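Local coordinates for polyketide synthase III (Ectocarpus siliculosus, PDB 4B0N), which probably joins acyl units into polyketides as a type III polyketide synthase of the chalcone and stilbene synthase family, serving phlorotannin monomer biosynthesis in a brown alga, at residues Phe201-Asn205 / Ile267-Ala272; Pro332-Ile338 / Ser355-Leu359; Ala46-Gly51 / Arg142-Ala147; Tyr92-Pro96 / Glu222-Val226; Ser155-Ser161 / Val184-Gly190. One frame throughout, in Å; residues are numbered along the deposited sequence.

Overall arrangement
Contacts 3, 4 and 5 all reach the five-stranded sheet of the N-terminal half, contacts 3 and 5 with centres 16 Å apart. Contact 1 carries helix 196-210 from this half to strand 265-274 of the other, and contact 2 lies wholly in the C-terminal half. Contact 1 touches contact 5 where Lys-156 NZ meets Asn-203 O at 2.8 Å, and both reach the second subunit. Phe-201 CZ also meets Met-48 CE of contact 3 at 4.2 Å. Arachidonic acid lies against contact 4, and its nearest atom is about 9 Å from the CA of Gly-334 in contact 2; the centres of these contacts are 19 Å apart. Glu-222 probably hydrogen-bonds Ser-161, tying contact 4 to contact 5.

Contact 1: Phe201-Asn205 / Ile267-Ala272; sequences FRNAN and IVDNHA
Arg-202 on helix 201-205 faces Asn-270 on strand 267-272, their CA atoms 7.0 Å apart; the two short axes approach to 9.8 Å, with 133° between their N-to-C directions. Arg-202 spans this gap. Its chain, extended from CG to NE, crosses Asn-270 with Arg-202 CG 3.6 Å from Asn-270 CG, and the guanidinium stands almost perpendicular to the amide. Arg-202 NH2 then donates to His-271 O at 3.0 Å. The acceptor lies in the guanidinium plane, but the donor sits well above the carbonyl plane and the bond is bent, 137° at the hydrogen. A water donates to Asn-270 OD1 (2.7 Å) and accepts a weak bond from Arg-202 NE. In the layered thiolase-like fold this is the place where helix 196-210, resting on strand 245-255 through Phe-201 and Asn-205, meets strand 265-274 of the C-terminal sheet. Near the start of that strand Ile-267 takes over the contact. With chi1 of -52°, it sends its branches to different partners: CD1 meets Phe-201 CD1 at 3.9 Å, an apolar pair, while CG2 lies 3.6 Å from Asn-205 ND2. Beyond Arg-202, His-271 and Ala-272 pack on Ser-183 and Val-184 of the second subunit.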
# COMPACT_ATOMS: atom_id res chain seq x y z
N PHE A 201 1.65 -8.44 8.07
CA PHE A 201 2.48 -9.40 8.81
C PHE A 201 3.68 -9.87 7.99
O PHE A 201 4.80 -9.86 8.48
CB PHE A 201 1.65 -10.59 9.30
CG PHE A 201 1.07 -10.41 10.68
CD1 PHE A 201 1.89 -10.06 11.75
CD2 PHE A 201 -0.28 -10.62 10.91
CE1 PHE A 201 1.36 -9.89 13.02
CE2 PHE A 201 -0.81 -10.46 12.18
CZ PHE A 201 0.01 -10.10 13.24
N ARG A 202 3.43 -10.26 6.74
CA ARG A 202 4.50 -10.70 5.84
C ARG A 202 5.57 -9.64 5.67
O ARG A 202 6.76 -9.93 5.79
CB ARG A 202 3.94 -11.06 4.46
CG ARG A 202 3.18 -12.37 4.42
CD ARG A 202 3.03 -12.85 2.99
NE ARG A 202 1.98 -13.86 2.86
CZ ARG A 202 0.72 -13.59 2.54
NH1 ARG A 202 0.33 -12.34 2.32
NH2 ARG A 202 -0.16 -14.58 2.46
N ASN A 203 5.14 -8.41 5.40
CA ASN A 203 6.06 -7.29 5.21
C ASN A 203 6.90 -6.99 6.44
O ASN A 203 8.08 -6.65 6.33
CB ASN A 203 5.29 -6.05 4.77
CG ASN A 203 4.97 -6.04 3.29
OD1 ASN A 203 4.85 -7.09 2.66
ND2 ASN A 203 4.85 -4.85 2.72
N ALA A 204 6.29 -7.14 7.62
CA ALA A 204 6.99 -6.95 8.88
C ALA A 204 7.95 -8.12 9.17
O ALA A 204 9.08 -7.90 9.61
CB ALA A 204 6.00 -6.77 10.02
N ASN A 205 7.48 -9.34 8.92
CA ASN A 205 8.30 -10.54 9.09
C ASN A 205 9.56 -10.50 8.23
O ASN A 205 10.66 -10.80 8.71
CB ASN A 205 7.50 -11.81 8.78
CG ASN A 205 6.30 -12.00 9.70
OD1 ASN A 205 6.11 -11.26 10.66
ND2 ASN A 205 5.46 -12.98 9.38
N ILE A 267 5.65 -16.78 14.27
CA ILE A 267 5.11 -16.95 12.93
C ILE A 267 6.15 -17.67 12.05
O ILE A 267 7.06 -17.05 11.50
CB ILE A 267 4.62 -15.62 12.31
CG1 ILE A 267 3.66 -14.91 13.27
CG2 ILE A 267 3.94 -15.87 10.97
CD1 ILE A 267 3.33 -13.47 12.91
N VAL A 268 5.99 -18.99 11.95
CA VAL A 268 6.96 -19.86 11.28
C VAL A 268 6.91 -19.74 9.75
O VAL A 268 7.95 -19.84 9.09
CB VAL A 268 6.77 -21.34 11.69
CG1 VAL A 268 7.89 -22.21 11.13
CG2 VAL A 268 6.74 -21.47 13.21
N ASP A 269 5.72 -19.54 9.19
CA ASP A 269 5.57 -19.42 7.74
C ASP A 269 4.36 -18.58 7.34
O ASP A 269 3.45 -18.35 8.14
CB ASP A 269 5.49 -20.81 7.09
CG ASP A 269 5.81 -20.79 5.59
OD1 ASP A 269 6.66 -19.98 5.16
OD2 ASP A 269 5.21 -21.59 4.85
N ASN A 270 4.37 -18.13 6.09
CA ASN A 270 3.20 -17.52 5.46
C ASN A 270 2.88 -18.20 4.13
O ASN A 270 3.79 -18.66 3.43
CB ASN A 270 3.39 -16.00 5.27
CG ASN A 270 4.72 -15.65 4.63
OD1 ASN A 270 4.93 -15.87 3.43
ND2 ASN A 270 5.62 -15.08 5.42
N HIS A 271 1.60 -18.27 3.80
CA HIS A 271 1.15 -18.92 2.57
C HIS A 271 0.05 -18.14 1.92
O HIS A 271 -0.77 -17.53 2.59
CB HIS A 271 0.71 -20.35 2.86
CG HIS A 271 0.54 -21.21 1.62
ND1 HIS A 271 1.56 -21.48 0.79
CD2 HIS A 271 -0.58 -21.87 1.11
CE1 HIS A 271 1.11 -22.26 -0.22
NE2 HIS A 271 -0.19 -22.50 -0.02
N ALA A 272 0.05 -18.15 0.59
CA ALA A 272 -0.98 -17.49 -0.21
C ALA A 272 -1.48 -18.42 -1.31
O ALA A 272 -0.82 -19.40 -1.64
CB ALA A 272 -0.44 -16.20 -0.80
O HOH W 1 2.91 -16.21 1.66

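Contact 2: Pro332-Ile338 / Ser355-Leu359; sequences PGGRRII and SWAVL
Pro-332, Ile-338 and Trp-356 bury the most surface here, each about 75 Å². Ile-338 and the Trp-356 indole run antiparallel alongside one another. Ile-338 CD1 stands over one face of the indole, 4.1 Å from the centroid of the six-membered ring and 15° off its normal, a CH-pi contact. The other branch, Ile-338 CG2, covers the same ring system nearer its rim, 3.9 Å from Trp-356 CE2. Trp-356 leaves its helix with CG anti to the carbonyl carbon (chi1 -70°), and although its CB points away, the far end of the ring swings back to Arg-335, whose O is 3.6 Å from Trp-356 CH2. Pro-332 lies flank to flank with helix 353-362: Pro-332 CB is 3.8 Å from Leu-359 CB, and Pro-332 CG is 3.8 Å from Val-358 CG1. After Pro-332 the chain turns through Gly-334, the N-cap of helix 335-345. Arg-87 makes a cation-pi contact with Trp-356, and a nearby polar link runs from the Ser-355 hydroxyl to Val-330 O, just ahead of 332-338. Segments 332-338 and 355-359 themselves meet through apolar carbons and a ring face, so their fit depends on shape.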
# COMPACT_ATOMS: atom_id res chain seq x y z
N PRO A 332 -13.67 -13.38 10.69
CA PRO A 332 -15.11 -13.23 10.93
C PRO A 332 -15.75 -12.21 9.99
O PRO A 332 -16.14 -11.12 10.43
CB PRO A 332 -15.17 -12.76 12.39
CG PRO A 332 -13.89 -12.04 12.60
CD PRO A 332 -12.87 -12.66 11.69
N GLY A 333 -15.84 -12.56 8.72
CA GLY A 333 -16.35 -11.66 7.68
C GLY A 333 -17.86 -11.67 7.55
O GLY A 333 -18.43 -10.84 6.83
N GLY A 334 -18.50 -12.61 8.23
CA GLY A 334 -19.95 -12.75 8.18
C GLY A 334 -20.40 -14.15 8.56
O GLY A 334 -19.58 -15.07 8.68
N ARG A 335 -21.71 -14.31 8.73
CA ARG A 335 -22.32 -15.58 9.11
C ARG A 335 -21.85 -16.70 8.19
O ARG A 335 -21.23 -17.67 8.63
CB ARG A 335 -23.85 -15.46 9.09
CG ARG A 335 -24.58 -16.39 10.04
CD ARG A 335 -26.09 -16.18 9.96
NE ARG A 335 -26.75 -16.33 11.25
CZ ARG A 335 -27.23 -17.48 11.73
NH1 ARG A 335 -27.13 -18.60 11.03
NH2 ARG A 335 -27.82 -17.50 12.93
N ARG A 336 -22.13 -16.53 6.89
CA ARG A 336 -21.83 -17.55 5.89
C ARG A 336 -20.34 -17.75 5.64
O ARG A 336 -19.91 -18.85 5.27
CB ARG A 336 -22.55 -17.24 4.57
CG ARG A 336 -24.04 -17.51 4.58
CD ARG A 336 -24.55 -17.88 3.20
NE ARG A 336 -24.16 -19.24 2.82
CZ ARG A 336 -23.96 -19.66 1.57
NH1 ARG A 336 -24.11 -18.82 0.55
NH2 ARG A 336 -23.61 -20.92 1.34
N ILE A 337 -19.55 -16.70 5.85
CA ILE A 337 -18.10 -16.76 5.63
C ILE A 337 -17.41 -17.72 6.62
O ILE A 337 -16.55 -18.51 6.23
CB ILE A 337 -17.46 -15.35 5.62
CG1 ILE A 337 -17.94 -14.58 4.38
CG2 ILE A 337 -15.94 -15.43 5.63
CD1 ILE A 337 -17.66 -13.09 4.40
N ILE A 338 -17.82 -17.66 7.89
CA ILE A 338 -17.31 -18.58 8.91
C ILE A 338 -17.84 -20.00 8.69
O ILE A 338 -17.08 -20.97 8.80
CB ILE A 338 -17.64 -18.10 10.34
CG1 ILE A 338 -17.15 -16.66 10.54
CG2 ILE A 338 -17.02 -19.03 11.38
CD1 ILE A 338 -17.71 -15.98 11.78
N SER A 355 -13.99 -16.77 16.60
CA SER A 355 -14.42 -16.05 15.40
C SER A 355 -15.86 -15.54 15.51
O SER A 355 -16.17 -14.45 15.04
CB SER A 355 -14.26 -16.93 14.15
OG SER A 355 -12.93 -17.42 14.03
N TRP A 356 -16.73 -16.34 16.14
CA TRP A 356 -18.11 -15.93 16.39
C TRP A 356 -18.17 -14.83 17.41
O TRP A 356 -18.97 -13.90 17.29
CB TRP A 356 -18.95 -17.11 16.86
CG TRP A 356 -19.22 -18.14 15.79
CD1 TRP A 356 -18.74 -19.44 15.73
CD2 TRP A 356 -20.05 -17.98 14.59
NE1 TRP A 356 -19.20 -20.08 14.60
CE2 TRP A 356 -19.99 -19.26 13.88
CE3 TRP A 356 -20.81 -16.94 14.06
CZ2 TRP A 356 -20.67 -19.47 12.69
CZ3 TRP A 356 -21.49 -17.17 12.85
CH2 TRP A 356 -21.42 -18.40 12.19
N ALA A 357 -17.30 -14.92 18.42
CA ALA A 357 -17.24 -13.95 19.51
C ALA A 357 -16.86 -12.55 19.03
O ALA A 357 -17.46 -11.56 19.44
CB ALA A 357 -16.29 -14.43 20.60
N VAL A 358 -15.86 -12.48 18.15
CA VAL A 358 -15.42 -11.21 17.57
C VAL A 358 -16.55 -10.63 16.72
O VAL A 358 -16.93 -9.48 16.90
CB VAL A 358 -14.12 -11.37 16.76
CG1 VAL A 358 -13.87 -10.17 15.86
CG2 VAL A 358 -12.94 -11.57 17.70
N LEU A 359 -17.08 -11.46 15.82
CA LEU A 359 -18.18 -11.08 14.93
C LEU A 359 -19.39 -10.55 15.70
O LEU A 359 -19.96 -9.52 15.34
CB LEU A 359 -18.58 -12.29 14.07
CG LEU A 359 -19.39 -12.16 12.77
CD1 LEU A 359 -20.88 -12.33 13.01
CD2 LEU A 359 -19.08 -10.88 12.00

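Contact 3: Ala46-Gly51 / Arg142-Ala147; sequences AGMAIG and RAIKEA
Strand 42-51, the outermost strand on its side of the five-stranded sheet, is covered by the C-terminal end of helix 121-146 and the residue after it, an alpha/beta packing in which Ala-49 meets Ala-143 and Gly-47 meets Ala-147. The short axes come within 5.8 Å, with 147° between their N-to-C directions. Small residues permit this closeness. Gly-47 has no side chain, and its CA lies 3.5 Å from Ala-143 O in a CA-H...O contact; a second such contact joins Ala-147 CA to Ala-46 O at 3.3 Å. Methyl groups complete the packing, Ala-49 CB lying 4.0 Å from Ala-143 CB and Ala-46 CB 3.9 Å from Ala-147 CB. At the other end of the contact the long side chain of Arg-142 reaches over Ala-49. A bend at chi3 (-86°) turns its guanidinium to the strand, where both terminal nitrogens grip one oxygen end-on: Arg-142 NH1 lies 3.0 Å from Ile-50 O, and Arg-142 NH2 lies 3.1 Å from that same Ile-50 O. The oxygen lies in the guanidinium plane, and both donors are tilted only modestly from the carbonyl plane. Asp-138, on the same helix, forms a salt bridge with Arg-142 NH2, a second hold on the group. On the reverse side of the strand, Met-48 and Ile-50 pack against helix 369-385. The forked grip fixes the rotation of the guanidinium and supplies two N-H groups to a single carbonyl, while Asp-138 would be expected to balance part of the arginine's charge.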
# COMPACT_ATOMS: atom_id res chain seq x y z
N ALA A 46 5.71 -9.43 19.65
CA ALA A 46 6.19 -9.04 20.98
C ALA A 46 5.14 -8.27 21.80
O ALA A 46 5.12 -8.35 23.03
CB ALA A 46 7.48 -8.24 20.87
N GLY A 47 4.29 -7.53 21.10
CA GLY A 47 3.21 -6.79 21.74
C GLY A 47 2.03 -6.65 20.80
O GLY A 47 2.19 -6.50 19.59
N MET A 48 0.83 -6.70 21.37
CA MET A 48 -0.40 -6.58 20.60
C MET A 48 -1.44 -5.76 21.37
O MET A 48 -1.58 -5.91 22.59
CB MET A 48 -0.95 -7.97 20.25
CG MET A 48 -2.21 -7.97 19.41
SD MET A 48 -2.51 -9.54 18.57
CE MET A 48 -1.50 -9.31 17.10
N ALA A 49 -2.14 -4.89 20.66
CA ALA A 49 -3.23 -4.12 21.25
C ALA A 49 -4.41 -4.01 20.29
O ALA A 49 -4.23 -3.83 19.08
CB ALA A 49 -2.75 -2.74 21.66
N ILE A 50 -5.61 -4.14 20.84
CA ILE A 50 -6.85 -3.91 20.09
C ILE A 50 -7.45 -2.56 20.49
O ILE A 50 -7.18 -2.04 21.57
CB ILE A 50 -7.88 -5.04 20.28
CG1 ILE A 50 -8.18 -5.29 21.77
CG2 ILE A 50 -7.41 -6.31 19.58
CD1 ILE A 50 -9.46 -6.04 22.05
N GLY A 51 -8.26 -2.00 19.60
CA GLY A 51 -8.87 -0.69 19.83
C GLY A 51 -10.14 -0.49 19.03
O GLY A 51 -10.35 -1.11 17.99
N ARG A 142 -0.20 1.46 23.26
CA ARG A 142 -0.42 0.28 24.09
C ARG A 142 0.32 -0.96 23.59
O ARG A 142 0.86 -1.72 24.39
CB ARG A 142 -1.92 0.00 24.25
CG ARG A 142 -2.60 0.90 25.27
CD ARG A 142 -3.98 0.41 25.65
NE ARG A 142 -5.01 0.89 24.73
CZ ARG A 142 -5.62 0.13 23.82
NH1 ARG A 142 -5.30 -1.15 23.69
NH2 ARG A 142 -6.54 0.66 23.03
N ALA A 143 0.35 -1.15 22.27
CA ALA A 143 1.05 -2.28 21.66
C ALA A 143 2.53 -2.31 22.03
O ALA A 143 3.06 -3.35 22.43
CB ALA A 143 0.88 -2.25 20.14
N ILE A 144 3.19 -1.16 21.88
CA ILE A 144 4.60 -0.99 22.23
C ILE A 144 4.83 -1.24 23.72
O ILE A 144 5.80 -1.89 24.10
CB ILE A 144 5.12 0.41 21.82
CG1 ILE A 144 5.10 0.56 20.29
CG2 ILE A 144 6.52 0.67 22.36
CD1 ILE A 144 5.17 1.99 19.80
N LYS A 145 3.92 -0.74 24.55
CA LYS A 145 3.98 -0.92 26.01
C LYS A 145 3.95 -2.40 26.40
O LYS A 145 4.66 -2.82 27.32
CB LYS A 145 2.83 -0.18 26.71
CG LYS A 145 3.03 1.33 26.82
CD LYS A 145 1.75 2.01 27.28
CE LYS A 145 1.82 3.52 27.06
NZ LYS A 145 0.61 4.22 27.57
N GLU A 146 3.13 -3.18 25.70
CA GLU A 146 3.00 -4.61 25.98
C GLU A 146 4.17 -5.40 25.42
O GLU A 146 4.42 -6.54 25.85
CB GLU A 146 1.67 -5.16 25.46
CG GLU A 146 0.46 -4.67 26.25
CD GLU A 146 -0.63 -5.72 26.38
OE1 GLU A 146 -0.34 -6.82 26.91
OE2 GLU A 146 -1.79 -5.44 25.98
N ALA A 147 4.90 -4.80 24.48
CA ALA A 147 6.14 -5.37 23.96
C ALA A 147 7.33 -4.99 24.84
O ALA A 147 8.46 -5.43 24.59
CB ALA A 147 6.37 -4.93 22.52

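Contact 4: Tyr92-Pro96 / Glu222-Val226; sequences YFAVP and ELSSV. With ACD (arachidonic acid), chain D.
Ser-225 fits into the bend formed by Phe-93, Ala-94 and Val-95, and this is the tight part of the contact. Ser-225 CB lies 3.6 Å from Phe-93 CD1, approaching the ring obliquely, while Ser-225 OG is 3.5 Å from Val-95 CG2. The torsion chi1 of 75° sets OG between the backbone N and the carbonyl carbon and turns it toward this bend; its hydrogen-bond partner is Asp-245 of strand 245-255. The backbone oxygen of Ser-225 receives the hydroxyl of Tyr-111, so the hydroxyl and the carbonyl oxygen of this buried serine both have partners. Packing is sparser toward the strand, where one methyl pair, Ala-94 CB and Leu-223 CD2 at 3.7 Å, carries the contact; Leu-223 also packs on helix 121-146. On the remaining side the two segments border the bound fatty acid rather than one another. Phe-93 CZ comes within 3.7 Å of arachidonic acid C18, Phe-93 CE1 lies 3.8 Å from its C16, and Ser-224 O lies 3.3 Å from its C14. The phenyl ring thus touches both Ser-225 and the hydrocarbon tail. With Phe-93 and Ser-224 both lining the pocket seen to hold arachidonic acid, the two segments form part of the wall of that pocket, consistent with the long-chain acyl tunnels of some other type III polyketide synthases.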
# COMPACT_ATOMS: atom_id res chain seq x y z
N TYR A 92 -18.89 -1.07 16.58
CA TYR A 92 -18.39 0.25 16.97
C TYR A 92 -18.26 1.20 15.78
O TYR A 92 -17.81 0.81 14.70
CB TYR A 92 -17.05 0.13 17.69
CG TYR A 92 -17.11 -0.65 18.98
CD1 TYR A 92 -17.25 -2.04 18.98
CD2 TYR A 92 -17.01 -0.00 20.21
CE1 TYR A 92 -17.30 -2.76 20.17
CE2 TYR A 92 -17.06 -0.71 21.40
CZ TYR A 92 -17.21 -2.09 21.37
OH TYR A 92 -17.26 -2.80 22.55
N PHE A 93 -18.65 2.46 15.98
CA PHE A 93 -18.57 3.49 14.95
C PHE A 93 -17.88 4.76 15.46
O PHE A 93 -17.99 5.12 16.63
CB PHE A 93 -19.96 3.84 14.41
CG PHE A 93 -20.74 2.65 13.91
CD1 PHE A 93 -20.24 1.83 12.92
CD2 PHE A 93 -22.01 2.38 14.43
CE1 PHE A 93 -20.96 0.74 12.46
CE2 PHE A 93 -22.74 1.29 13.97
CZ PHE A 93 -22.22 0.47 12.98
N ALA A 94 -17.18 5.44 14.55
CA ALA A 94 -16.48 6.69 14.87
C ALA A 94 -17.40 7.91 14.78
O ALA A 94 -17.07 8.98 15.29
CB ALA A 94 -15.27 6.87 13.96
N VAL A 95 -18.55 7.73 14.13
CA VAL A 95 -19.49 8.82 13.91
C VAL A 95 -20.75 8.61 14.76
O VAL A 95 -21.24 7.48 14.87
CB VAL A 95 -19.88 8.96 12.42
CG1 VAL A 95 -20.03 10.42 12.06
CG2 VAL A 95 -18.84 8.33 11.51
N PRO A 96 -21.28 9.69 15.37
CA PRO A 96 -22.48 9.57 16.21
C PRO A 96 -23.79 9.37 15.45
O PRO A 96 -24.82 9.12 16.07
CB PRO A 96 -22.51 10.90 16.97
CG PRO A 96 -21.77 11.86 16.09
CD PRO A 96 -20.70 11.05 15.44
N GLU A 222 -9.33 0.65 10.33
CA GLU A 222 -10.46 0.62 9.42
C GLU A 222 -11.65 1.39 9.97
O GLU A 222 -12.00 1.24 11.14
CB GLU A 222 -10.85 -0.82 9.13
CG GLU A 222 -11.05 -1.09 7.65
CD GLU A 222 -9.74 -1.23 6.89
OE1 GLU A 222 -8.94 -2.13 7.22
OE2 GLU A 222 -9.53 -0.44 5.94
N LEU A 223 -12.24 2.21 9.11
CA LEU A 223 -13.44 2.98 9.45
C LEU A 223 -14.44 2.92 8.31
O LEU A 223 -14.49 3.82 7.47
CB LEU A 223 -13.08 4.45 9.75
CG LEU A 223 -12.56 4.87 11.12
CD1 LEU A 223 -11.09 4.52 11.30
CD2 LEU A 223 -12.75 6.37 11.26
N SER A 224 -15.23 1.85 8.27
CA SER A 224 -16.29 1.71 7.27
C SER A 224 -17.53 2.56 7.58
O SER A 224 -18.45 2.65 6.76
CB SER A 224 -16.65 0.23 7.04
OG SER A 224 -16.83 -0.47 8.25
N SER A 225 -17.56 3.19 8.76
CA SER A 225 -18.68 4.05 9.16
C SER A 225 -18.63 5.44 8.51
O SER A 225 -19.50 6.27 8.76
CB SER A 225 -18.76 4.19 10.68
OG SER A 225 -17.76 5.07 11.18
N VAL A 226 -17.61 5.68 7.70
CA VAL A 226 -17.48 6.96 7.02
C VAL A 226 -17.87 6.81 5.55
O VAL A 226 -17.94 7.80 4.82
CB VAL A 226 -16.06 7.54 7.14
CG1 VAL A 226 -16.14 9.05 7.23
CG2 VAL A 226 -15.34 7.00 8.37
C1 ACD D . -14.70 -7.65 2.08
C2 ACD D . -13.70 -6.62 1.60
C3 ACD D . -13.88 -5.32 2.37
C4 ACD D . -13.60 -4.11 1.49
C5 ACD D . -14.18 -2.86 2.12
C6 ACD D . -14.08 -1.69 1.50
C7 ACD D . -14.65 -0.46 2.16
C8 ACD D . -16.12 -0.30 1.86
C9 ACD D . -16.90 0.36 2.72
C10 ACD D . -18.37 0.54 2.44
C11 ACD D . -19.19 -0.14 3.51
C12 ACD D . -20.18 0.52 4.12
C13 ACD D . -20.99 -0.18 5.18
C14 ACD D . -21.11 0.69 6.42
C15 ACD D . -21.63 0.17 7.53
C16 ACD D . -21.77 1.01 8.77
C17 ACD D . -23.14 1.67 8.79
C18 ACD D . -24.08 1.05 9.81
C19 ACD D . -25.49 0.94 9.23
C20 ACD D . -26.49 0.57 10.30
O1 ACD D . -14.31 -8.81 2.34

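Contact 5: Ser155-Ser161 / Val184-Gly190; sequences SKLVVVS and VDRTLIG
Lys-156 and Asp-185 both carry CG anti to the backbone N (chi1 -158° and 178°), and their side chains therefore run alongside each other, both leaving the same face, with Lys-156 CG 3.7 Å from Asp-185 CG. The lysine continues extended to Asn-203 O, and its NZ stays 5.5 Å from Asp-185 OD1, too far for a salt bridge. Leu-188 has its CG beside the backbone N (chi1 -61°), which leans CD2 onto Val-159 CB at 3.7 Å. Ile-189 uses two carbons on the opposite face: its CB lies 3.8 Å from Val-160 CG2, and its CD1 lies 3.8 Å from Val-158 CG1. Between the two layers of side chains the backbones form a regular parallel ladder of six hydrogen bonds. Leu-157 N donates to Asp-185 O at 2.7 Å and Thr-187 N to Leu-157 O at 3.0 Å; Val-159 and Ser-161 continue the pattern with Thr-187 and Ile-189. Arg-186 contributes little to the strand pair, its end turning away to a salt bridge with Asp-171. Leu-188 and Gly-190 also line the pocket holding a malonic acid molecule. These strands are the two beta members of a beta-alpha-beta unit. Its helix 170-177 covers the face bearing Leu-157, Arg-186 and Leu-188, while helix 196-210 packs on the face of Lys-156, Val-160 and Ile-189. Strand 215-223 continues the sheet beyond 155-161; beyond 185-190, Leu-188 and Gly-190 make backbone hydrogen bonds with the second subunit.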
# COMPACT_ATOMS: atom_id res chain seq x y z
N SER A 155 11.65 0.75 14.38
CA SER A 155 12.44 1.09 13.20
C SER A 155 11.60 1.12 11.93
O SER A 155 11.91 1.84 10.98
CB SER A 155 13.58 0.09 13.02
OG SER A 155 14.40 0.03 14.17
N LYS A 156 10.54 0.32 11.92
CA LYS A 156 9.67 0.18 10.76
C LYS A 156 8.21 0.36 11.15
O LYS A 156 7.75 -0.17 12.16
CB LYS A 156 9.87 -1.19 10.10
CG LYS A 156 9.44 -1.24 8.64
CD LYS A 156 9.03 -2.63 8.22
CE LYS A 156 8.77 -2.68 6.73
NZ LYS A 156 7.94 -3.86 6.35
N LEU A 157 7.48 1.12 10.33
CA LEU A 157 6.06 1.36 10.55
C LEU A 157 5.26 0.98 9.31
O LEU A 157 5.55 1.44 8.20
CB LEU A 157 5.81 2.82 10.93
CG LEU A 157 4.39 3.35 11.10
CD1 LEU A 157 3.64 2.61 12.19
CD2 LEU A 157 4.44 4.84 11.40
N VAL A 158 4.27 0.11 9.50
CA VAL A 158 3.41 -0.31 8.41
C VAL A 158 1.96 -0.05 8.78
O VAL A 158 1.45 -0.62 9.75
CB VAL A 158 3.62 -1.80 8.07
CG1 VAL A 158 2.64 -2.25 6.99
CG2 VAL A 158 5.06 -2.06 7.63
N VAL A 159 1.31 0.82 8.01
CA VAL A 159 -0.11 1.11 8.19
C VAL A 159 -0.91 0.41 7.09
O VAL A 159 -0.50 0.40 5.93
CB VAL A 159 -0.40 2.63 8.19
CG1 VAL A 159 -1.89 2.91 8.26
CG2 VAL A 159 0.33 3.32 9.33
N VAL A 160 -2.04 -0.17 7.47
CA VAL A 160 -2.89 -0.93 6.56
C VAL A 160 -4.33 -0.41 6.63
O VAL A 160 -4.91 -0.34 7.72
CB VAL A 160 -2.85 -2.44 6.89
CG1 VAL A 160 -3.96 -3.18 6.16
CG2 VAL A 160 -1.49 -3.03 6.56
N SER A 161 -4.89 -0.05 5.48
CA SER A 161 -6.28 0.37 5.39
C SER A 161 -6.83 0.31 3.97
O SER A 161 -6.13 0.62 3.01
CB SER A 161 -6.46 1.79 5.94
OG SER A 161 -7.83 2.07 6.18
N VAL A 184 12.33 6.43 10.49
CA VAL A 184 11.53 5.20 10.45
C VAL A 184 11.14 4.79 9.03
O VAL A 184 10.70 5.62 8.22
CB VAL A 184 10.30 5.26 11.41
CG1 VAL A 184 9.40 6.45 11.10
CG2 VAL A 184 9.51 3.97 11.39
N ASP A 185 11.34 3.51 8.73
CA ASP A 185 10.94 2.90 7.46
C ASP A 185 9.42 2.79 7.45
O ASP A 185 8.85 2.01 8.20
CB ASP A 185 11.61 1.52 7.35
CG ASP A 185 11.22 0.75 6.08
OD1 ASP A 185 10.19 1.06 5.46
OD2 ASP A 185 11.96 -0.18 5.71
N ARG A 186 8.77 3.58 6.60
CA ARG A 186 7.30 3.57 6.54
C ARG A 186 6.72 3.00 5.24
O ARG A 186 7.28 3.18 4.16
CB ARG A 186 6.71 4.95 6.87
CG ARG A 186 7.26 6.15 6.11
CD ARG A 186 6.73 7.43 6.74
NE ARG A 186 7.06 8.64 5.98
CZ ARG A 186 6.25 9.23 5.10
NH1 ARG A 186 5.06 8.72 4.82
NH2 ARG A 186 6.65 10.33 4.47
N THR A 187 5.60 2.30 5.37
CA THR A 187 4.91 1.70 4.24
C THR A 187 3.39 1.76 4.44
O THR A 187 2.89 1.45 5.52
CB THR A 187 5.36 0.24 3.99
OG1 THR A 187 6.79 0.19 3.85
CG2 THR A 187 4.73 -0.35 2.73
N LEU A 188 2.68 2.17 3.40
CA LEU A 188 1.23 2.20 3.41
C LEU A 188 0.64 1.14 2.47
O LEU A 188 0.75 1.25 1.24
CB LEU A 188 0.71 3.60 3.05
CG LEU A 188 1.10 4.77 3.96
CD1 LEU A 188 0.88 6.10 3.25
CD2 LEU A 188 0.35 4.74 5.28
N ILE A 189 0.05 0.10 3.06
CA ILE A 189 -0.62 -0.96 2.31
C ILE A 189 -2.11 -0.62 2.20
O ILE A 189 -2.84 -0.66 3.19
CB ILE A 189 -0.44 -2.34 2.97
CG1 ILE A 189 1.04 -2.71 3.07
CG2 ILE A 189 -1.22 -3.41 2.21
CD1 ILE A 189 1.31 -3.99 3.85
N GLY A 190 -2.54 -0.30 0.99
CA GLY A 190 -3.91 0.16 0.75
C GLY A 190 -4.73 -0.70 -0.19
O GLY A 190 -4.20 -1.32 -1.12